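Local coordinates for conjugal transfer protein (Escherichia coli, PDB 5I97) that probably serves as a VirB8-type inner-membrane component of the type IV secretion system that carries out conjugal transfer, this chain being its VirB8 domain, at residues G83-V95 with I106-D120. Residues are numbered along the deposited sequence; the frame is centred on the assembly and turned at random.
Sequences GDSETTRVKINSV and IRFTTVRRVRSNPVD
The carbonyl oxygen of Arg107 takes two backbone donors at once: Asn93 N lies 2.7 Å from Arg107 O, and Ser94 N lies 3.2 Å from the same atom, on a lone pair. Two residues facing one make this a classic beta bulge, and past it the pairing slips by one residue. Asn93 points its side chain toward strand 103-114, where Thr109 OG1 donates to Asn93 OD1 over 2.9 Å, in the plane of the amide carbonyl. From Lys91 down to Thr87 the backbones pair regularly, with short N-H...O bonds between Lys91 and Thr109. This is the antiparallel hairpin of strands 86-98 and 103-114, the first two of the four-stranded sheet of the VirB8 domain. On one face, Ile92 CD1 rests on Ile106 CG2 at 4.0 Å, and Val90 meets Phe108 obliquely; helix 27-42 covers this end, and Phe108 also stacks on Trp126. Farther along the same face, Arg112 is extended from CG to NE (CG anti to N, chi1 175°) and grips Glu86 side-on. Its NE reaches Glu86 OE2 and its NH2 reaches Glu86 OE1, each at 2.7 Å; both oxygens lie near the guanidinium plane but are approached from above the carboxylate plane. Arg112 NH1 is held by Asp121, so a leucine here would probably leave both carboxylates without their cationic mate and let Glu86 swing. On the other face, Arg89 lies alongside Val111, whose CB sits over the centre of the guanidinium, 3.6 Å above its plane. Asp120 joins Arg89 to Arg113, with Arg113 NH1 bonded to Asp120 OD1 at 3.0 Å and the bridge to Arg89 longer. Beyond the strand end, Arg115 NH1 lies so close to Asp84 OD1 that the details of this salt bridge are doubtful; Asp84 OD2 also bonds His101 of the second subunit.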
loop_
_atom_site.group_PDB
_atom_site.type_symbol
_atom_site.label_atom_id
_atom_site.label_comp_id
_atom_site.label_asym_id
_atom_site.label_seq_id
_atom_site.Cartn_x
_atom_site.Cartn_y
_atom_site.Cartn_z
ATOM N N GLY A 83 -3.056 2.611 18.457
ATOM C CA GLY A 83 -3.251 1.225 18.095
ATOM C C GLY A 83 -3.126 1.072 16.595
ATOM O O GLY A 83 -2.176 1.541 15.964
ATOM N N ASP A 84 -4.144 0.455 16.015
ATOM C CA ASP A 84 -4.216 0.231 14.588
ATOM C C ASP A 84 -5.279 1.110 13.955
ATOM O O ASP A 84 -5.771 0.811 12.879
ATOM C CB ASP A 84 -4.516 -1.244 14.323
ATOM C CG ASP A 84 -4.424 -1.610 12.860
ATOM O OD1 ASP A 84 -3.762 -0.877 12.093
ATOM O OD2 ASP A 84 -5.043 -2.620 12.467
ATOM N N SER A 85 -5.634 2.206 14.621
ATOM C CA SER A 85 -6.677 3.088 14.118
ATOM C C SER A 85 -6.244 3.897 12.908
ATOM O O SER A 85 -7.078 4.325 12.116
ATOM C CB SER A 85 -7.166 4.043 15.198
ATOM O OG SER A 85 -6.169 4.969 15.558
ATOM N N GLU A 86 -4.951 4.176 12.801
ATOM C CA GLU A 86 -4.458 5.050 11.744
ATOM C C GLU A 86 -3.075 4.601 11.339
ATOM O O GLU A 86 -2.457 3.788 12.017
ATOM C CB GLU A 86 -4.421 6.514 12.196
ATOM C CG GLU A 86 -3.314 6.827 13.185
ATOM C CD GLU A 86 -3.280 8.272 13.598
ATOM O OE1 GLU A 86 -4.202 8.723 14.300
ATOM O OE2 GLU A 86 -2.335 8.978 13.224
ATOM N N THR A 87 -2.601 5.113 10.211
ATOM C CA THR A 87 -1.275 4.773 9.729
ATOM C C THR A 87 -0.612 5.958 9.015
ATOM O O THR A 87 -1.294 6.812 8.453
ATOM C CB THR A 87 -1.359 3.564 8.806
ATOM O OG1 THR A 87 -0.043 3.151 8.440
ATOM C CG2 THR A 87 -2.161 3.898 7.553
ATOM N N THR A 88 0.716 6.012 9.043
ATOM C CA THR A 88 1.453 7.050 8.325
ATOM C C THR A 88 2.631 6.481 7.545
ATOM O O THR A 88 3.495 5.830 8.119
ATOM C CB THR A 88 1.965 8.148 9.262
ATOM O OG1 THR A 88 0.856 8.919 9.739
ATOM C CG2 THR A 88 2.890 9.086 8.504
ATOM N N ARG A 89 2.620 6.682 6.228
ATOM C CA ARG A 89 3.702 6.205 5.376
ATOM C C ARG A 89 4.642 7.346 4.971
ATOM O O ARG A 89 4.238 8.514 4.900
ATOM C CB ARG A 89 3.154 5.477 4.139
ATOM C CG ARG A 89 2.638 6.370 3.012
ATOM C CD ARG A 89 2.093 5.498 1.879
ATOM N NE ARG A 89 1.449 6.268 0.820
ATOM C CZ ARG A 89 0.164 6.599 0.802
ATOM N NH1 ARG A 89 -0.638 6.217 1.790
ATOM N NH2 ARG A 89 -0.318 7.309 -0.212
ATOM N N VAL A 90 5.893 6.984 4.706
ATOM C CA VAL A 90 6.934 7.937 4.333
ATOM C C VAL A 90 7.388 7.800 2.886
ATOM O O VAL A 90 7.559 6.703 2.383
ATOM C CB VAL A 90 8.198 7.770 5.234
ATOM C CG1 VAL A 90 9.384 8.583 4.692
ATOM C CG2 VAL A 90 7.897 8.118 6.682
ATOM N N LYS A 91 7.553 8.942 2.230
ATOM C CA LYS A 91 8.183 9.044 0.920
ATOM C C LYS A 91 9.433 9.916 1.007
ATOM O O LYS A 91 9.337 11.097 1.326
ATOM C CB LYS A 91 7.207 9.627 -0.107
ATOM C CG LYS A 91 7.703 9.590 -1.538
ATOM C CD LYS A 91 8.180 8.216 -1.960
ATOM C CE LYS A 91 8.369 8.180 -3.462
ATOM N NZ LYS A 91 9.284 9.273 -3.878
ATOM N N ILE A 92 10.601 9.332 0.762
ATOM C CA ILE A 92 11.836 10.111 0.703
ATOM C C ILE A 92 11.914 10.858 -0.625
ATOM O O ILE A 92 11.820 10.244 -1.681
ATOM C CB ILE A 92 13.084 9.216 0.863
ATOM C CG1 ILE A 92 13.006 8.408 2.162
ATOM C CG2 ILE A 92 14.355 10.053 0.842
ATOM C CD1 ILE A 92 13.072 9.237 3.421
ATOM N N ASN A 93 12.116 12.168 -0.578
ATOM C CA ASN A 93 12.149 12.965 -1.802
ATOM C C ASN A 93 13.571 13.312 -2.269
ATOM O O ASN A 93 13.851 13.329 -3.466
ATOM C CB ASN A 93 11.344 14.251 -1.618
ATOM C CG ASN A 93 9.887 13.985 -1.238
ATOM O OD1 ASN A 93 9.375 14.543 -0.268
ATOM N ND2 ASN A 93 9.226 13.114 -1.990
ATOM N N SER A 94 14.455 13.623 -1.324
ATOM C CA SER A 94 15.839 13.940 -1.664
ATOM C C SER A 94 16.732 13.794 -0.444
ATOM O O SER A 94 16.279 13.976 0.688
ATOM C CB SER A 94 15.953 15.358 -2.241
ATOM O OG SER A 94 15.637 16.339 -1.272
ATOM N N VAL A 95 18.000 13.465 -0.685
ATOM C CA VAL A 95 18.998 13.331 0.374
ATOM C C VAL A 95 20.269 14.074 0.012
ATOM O O VAL A 95 20.871 13.807 -1.018
ATOM C CB VAL A 95 19.353 11.857 0.638
ATOM C CG1 VAL A 95 20.412 11.745 1.728
ATOM C CG2 VAL A 95 18.107 11.067 1.011
ATOM N N ILE A 106 17.477 15.540 4.744
ATOM C CA ILE A 106 16.549 14.659 4.062
ATOM C C ILE A 106 15.162 15.291 3.935
ATOM O O ILE A 106 14.523 15.628 4.931
ATOM C CB ILE A 106 16.458 13.307 4.786
ATOM C CG1 ILE A 106 17.817 12.607 4.710
ATOM C CG2 ILE A 106 15.359 12.443 4.194
ATOM C CD1 ILE A 106 17.819 11.187 5.206
ATOM N N ARG A 107 14.695 15.433 2.702
ATOM C CA ARG A 107 13.358 15.948 2.459
ATOM C C ARG A 107 12.405 14.809 2.183
ATOM O O ARG A 107 12.642 13.983 1.301
ATOM C CB ARG A 107 13.378 16.933 1.301
ATOM C CG ARG A 107 14.088 18.208 1.661
ATOM C CD ARG A 107 13.987 19.245 0.574
ATOM N NE ARG A 107 14.476 20.541 1.043
ATOM C CZ ARG A 107 15.755 20.849 1.232
ATOM N NH1 ARG A 107 16.703 19.946 1.023
ATOM N NH2 ARG A 107 16.081 22.062 1.656
ATOM N N PHE A 108 11.312 14.777 2.937
ATOM C CA PHE A 108 10.406 13.655 2.840
ATOM C C PHE A 108 8.943 14.042 3.004
ATOM O O PHE A 108 8.599 15.102 3.523
ATOM C CB PHE A 108 10.807 12.584 3.875
ATOM C CG PHE A 108 10.645 13.009 5.312
ATOM C CD1 PHE A 108 11.568 13.845 5.913
ATOM C CD2 PHE A 108 9.608 12.514 6.087
ATOM C CE1 PHE A 108 11.425 14.221 7.226
ATOM C CE2 PHE A 108 9.483 12.876 7.411
ATOM C CZ PHE A 108 10.383 13.731 7.976
ATOM N N THR A 109 8.086 13.138 2.561
ATOM C CA THR A 109 6.660 13.356 2.563
ATOM C C THR A 109 5.963 12.264 3.345
ATOM O O THR A 109 6.263 11.085 3.180
ATOM C CB THR A 109 6.108 13.402 1.135
ATOM O OG1 THR A 109 6.614 14.570 0.489
ATOM C CG2 THR A 109 4.583 13.468 1.143
ATOM N N THR A 110 5.046 12.668 4.210
ATOM C CA THR A 110 4.222 11.714 4.936
ATOM C C THR A 110 2.782 11.760 4.433
ATOM O O THR A 110 2.244 12.825 4.142
ATOM C CB THR A 110 4.254 11.968 6.456
ATOM O OG1 THR A 110 3.929 13.334 6.726
ATOM C CG2 THR A 110 5.637 11.677 7.001
ATOM N N VAL A 111 2.180 10.586 4.317
ATOM C CA VAL A 111 0.764 10.472 3.993
ATOM C C VAL A 111 0.071 9.719 5.119
ATOM O O VAL A 111 0.297 8.528 5.314
ATOM C CB VAL A 111 0.524 9.740 2.660
ATOM C CG1 VAL A 111 -0.969 9.531 2.433
ATOM C CG2 VAL A 111 1.130 10.516 1.505
ATOM N N ARG A 112 -0.735 10.433 5.891
ATOM C CA ARG A 112 -1.437 9.809 7.010
ATOM C C ARG A 112 -2.802 9.295 6.575
ATOM O O ARG A 112 -3.509 9.953 5.804
ATOM C CB ARG A 112 -1.578 10.792 8.166
ATOM C CG ARG A 112 -2.397 10.301 9.332
ATOM C CD ARG A 112 -2.328 11.317 10.433
ATOM N NE ARG A 112 -3.122 10.919 11.579
ATOM C CZ ARG A 112 -4.342 11.375 11.831
ATOM N NH1 ARG A 112 -4.902 12.243 11.005
ATOM N NH2 ARG A 112 -4.994 10.955 12.905
ATOM N N ARG A 113 -3.215 8.165 7.128
ATOM C CA ARG A 113 -4.523 7.652 6.797
ATOM C C ARG A 113 -5.259 7.180 8.045
ATOM O O ARG A 113 -4.805 6.281 8.751
ATOM C CB ARG A 113 -4.374 6.494 5.808
ATOM C CG ARG A 113 -5.606 5.632 5.645
ATOM C CD ARG A 113 -6.720 6.427 4.985
ATOM N NE ARG A 113 -7.927 5.633 4.797
ATOM C CZ ARG A 113 -8.225 4.990 3.674
ATOM N NH1 ARG A 113 -7.382 5.013 2.655
ATOM N NH2 ARG A 113 -9.350 4.297 3.584
ATOM N N VAL A 114 -6.406 7.792 8.298
ATOM C CA VAL A 114 -7.265 7.400 9.405
ATOM C C VAL A 114 -8.182 6.306 8.880
ATOM O O VAL A 114 -8.835 6.496 7.866
ATOM C CB VAL A 114 -8.068 8.579 9.928
ATOM C CG1 VAL A 114 -8.741 8.219 11.234
ATOM C CG2 VAL A 114 -7.160 9.786 10.110
ATOM N N ARG A 115 -8.212 5.155 9.545
ATOM C CA ARG A 115 -8.955 4.005 9.033
ATOM C C ARG A 115 -10.465 4.262 8.967
ATOM O O ARG A 115 -11.162 3.658 8.156
ATOM C CB ARG A 115 -8.673 2.760 9.875
ATOM C CG ARG A 115 -7.226 2.266 9.832
ATOM C CD ARG A 115 -7.022 1.233 8.759
ATOM N NE ARG A 115 -5.612 0.926 8.532
ATOM C CZ ARG A 115 -4.890 0.123 9.307
ATOM N NH1 ARG A 115 -5.451 -0.446 10.363
ATOM N NH2 ARG A 115 -3.612 -0.114 9.029
ATOM N N SER A 116 -10.973 5.144 9.823
ATOM C CA SER A 116 -12.395 5.490 9.787
ATOM C C SER A 116 -12.737 6.216 8.477
ATOM O O SER A 116 -13.828 6.028 7.941
ATOM C CB SER A 116 -12.807 6.328 11.007
ATOM O OG SER A 116 -12.543 7.710 10.833
ATOM N N ASN A 117 -11.828 7.067 7.992
ATOM C CA ASN A 117 -12.025 7.799 6.729
ATOM C C ASN A 117 -11.876 6.919 5.476
ATOM O O ASN A 117 -11.205 5.885 5.517
ATOM C CB ASN A 117 -11.059 8.982 6.640
ATOM C CG ASN A 117 -11.362 10.053 7.654
ATOM O OD1 ASN A 117 -12.462 10.107 8.195
ATOM N ND2 ASN A 117 -10.396 10.936 7.902
ATOM N N PRO A 118 -12.515 7.322 4.359
ATOM C CA PRO A 118 -12.375 6.575 3.099
ATOM C C PRO A 118 -11.136 6.956 2.276
ATOM O O PRO A 118 -10.674 6.145 1.479
ATOM C CB PRO A 118 -13.651 6.945 2.344
ATOM C CG PRO A 118 -13.952 8.328 2.801
ATOM C CD PRO A 118 -13.514 8.402 4.246
ATOM N N VAL A 119 -10.645 8.181 2.440
ATOM C CA VAL A 119 -9.456 8.664 1.730
ATOM C C VAL A 119 -8.278 8.890 2.677
ATOM O O VAL A 119 -8.475 9.068 3.880
ATOM C CB VAL A 119 -9.728 9.959 0.971
ATOM C CG1 VAL A 119 -10.689 9.683 -0.159
ATOM C CG2 VAL A 119 -10.290 11.000 1.907
ATOM N N ASP A 120 -7.063 8.893 2.126
ATOM C CA ASP A 120 -5.864 9.277 2.869
ATOM C C ASP A 120 -5.928 10.772 3.160
ATOM O O ASP A 120 -6.587 11.497 2.442
ATOM C CB ASP A 120 -4.594 8.982 2.063
ATOM C CG ASP A 120 -4.432 7.518 1.725
ATOM O OD1 ASP A 120 -4.942 6.667 2.474
ATOM O OD2 ASP A 120 -3.810 7.210 0.688
HETATM O O HOH W 1 17.311 17.475 1.005
#